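Local atomic coordinates of pseudouridine synthase (PDB entry 2AUS), a protein that probably converts uridine to pseudouridine in RNA, as an archaeal Cbf5 enzyme of the TruB family that carries a PUA domain. Residues A302-Q307 with G315-V320. Residues are numbered along the deposited sequence; the frame is centred on the assembly and turned at random.
Sequences AMMSTQ and GIAVDV
With CG of Met303 anti to its own carbonyl carbon (chi1 -70°) and the chain bent at both chi2 and chi3, the thioether runs across strand 316-323 and crosses the side chain of Asp319 at about a right angle, though the exact placement of the two chain ends is doubtful. Met304 starts differently: its CG sits between the backbone N and the carbonyl carbon (chi1 40°), and a bend at chi3 brings the methyl end to the backbone of Ile316, CE lying 3.2 Å from Ile316 O. The same carbonyl oxygen is approached by CB of Met303, at 3.4 Å, so both methionines pack against one peptide. Met303 CG touches Ile316 CG2 at 4.1 Å. Cutting Met303 back to an alanine is likely to uncover Ile316 CG2 on this side. The backbone bond from Met303 N to Ala317 O is 2.8 Å long and nearly straight at 169°, with the donor above the carbonyl plane. Next to it, Ala302 and Val318 form an antiparallel non-hydrogen-bonded pair, their side chains on the same face of the sheet and both touching Val287 of strand 286-291. On its other edge strand 316-323 meets strand 269-270, where Ala317 and Val318 opposite Leu269 make a classic beta bulge. The contact thus lies at the base of the helical connection between strands 296-302 and 316-323 of the PUA-domain sheet: Ser305 N-caps helix 306-311, whose Met309 packs on both Met304 and Ala317, and the chain returns as strand 316-323.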
# COMPACT_ATOMS: atom_id res chain seq x y z
N ALA A 302 18.14 29.03 27.68
CA ALA A 302 19.18 29.82 28.33
C ALA A 302 18.52 30.94 29.13
O ALA A 302 17.58 31.57 28.65
CB ALA A 302 20.12 30.40 27.28
N MET A 303 19.01 31.17 30.34
CA MET A 303 18.46 32.21 31.21
C MET A 303 19.34 33.45 31.16
O MET A 303 18.95 34.52 31.63
CB MET A 303 18.35 31.70 32.65
CG MET A 303 17.26 30.65 32.81
SD MET A 303 15.64 31.24 32.25
CE MET A 303 15.50 30.45 30.67
N MET A 304 20.53 33.30 30.59
CA MET A 304 21.45 34.41 30.44
C MET A 304 22.24 34.23 29.16
O MET A 304 22.11 33.22 28.47
CB MET A 304 22.37 34.54 31.66
CG MET A 304 22.89 33.26 32.27
SD MET A 304 23.88 33.59 33.76
CE MET A 304 22.61 33.66 35.01
N SER A 305 23.05 35.23 28.83
CA SER A 305 23.86 35.19 27.61
C SER A 305 25.20 34.53 27.88
O SER A 305 25.58 34.34 29.04
CB SER A 305 24.10 36.60 27.10
OG SER A 305 24.87 37.33 28.04
N THR A 306 25.91 34.20 26.81
CA THR A 306 27.22 33.58 26.94
C THR A 306 28.11 34.44 27.83
O THR A 306 28.78 33.93 28.72
CB THR A 306 27.92 33.43 25.57
OG1 THR A 306 27.28 32.41 24.81
CG2 THR A 306 29.38 33.07 25.77
N GLN A 307 28.11 35.74 27.56
CA GLN A 307 28.93 36.67 28.32
C GLN A 307 28.60 36.65 29.80
O GLN A 307 29.50 36.63 30.65
CB GLN A 307 28.77 38.09 27.77
CG GLN A 307 29.78 39.08 28.32
CD GLN A 307 31.21 38.59 28.17
OE1 GLN A 307 31.63 38.19 27.08
NE2 GLN A 307 31.97 38.62 29.26
N GLY A 315 23.90 31.84 39.99
CA GLY A 315 22.63 32.02 39.33
C GLY A 315 22.30 30.87 38.39
O GLY A 315 23.17 30.05 38.07
N ILE A 316 21.05 30.81 37.96
CA ILE A 316 20.60 29.77 37.05
C ILE A 316 20.97 30.16 35.63
O ILE A 316 20.57 31.21 35.13
CB ILE A 316 19.08 29.58 37.15
CG1 ILE A 316 18.73 29.09 38.56
CG2 ILE A 316 18.60 28.57 36.11
CD1 ILE A 316 17.25 28.94 38.81
N ALA A 317 21.77 29.32 34.98
CA ALA A 317 22.19 29.59 33.61
C ALA A 317 21.19 29.03 32.61
O ALA A 317 20.95 29.63 31.56
CB ALA A 317 23.57 29.00 33.37
N VAL A 318 20.59 27.89 32.94
CA VAL A 318 19.62 27.28 32.04
C VAL A 318 18.42 26.66 32.74
O VAL A 318 18.57 25.95 33.74
CB VAL A 318 20.26 26.16 31.19
CG1 VAL A 318 19.22 25.56 30.25
CG2 VAL A 318 21.45 26.70 30.40
N ASP A 319 17.24 26.93 32.20
CA ASP A 319 16.02 26.35 32.73
C ASP A 319 15.80 25.07 31.94
O ASP A 319 15.35 25.10 30.80
CB ASP A 319 14.82 27.29 32.54
CG ASP A 319 14.46 28.02 33.81
OD1 ASP A 319 14.36 27.36 34.86
OD2 ASP A 319 14.28 29.26 33.76
N VAL A 320 16.15 23.94 32.56
CA VAL A 320 16.03 22.64 31.91
C VAL A 320 14.59 22.26 31.59
O VAL A 320 13.74 22.25 32.48
CB VAL A 320 16.69 21.55 32.78
CG1 VAL A 320 16.53 20.19 32.12
CG2 VAL A 320 18.17 21.88 32.98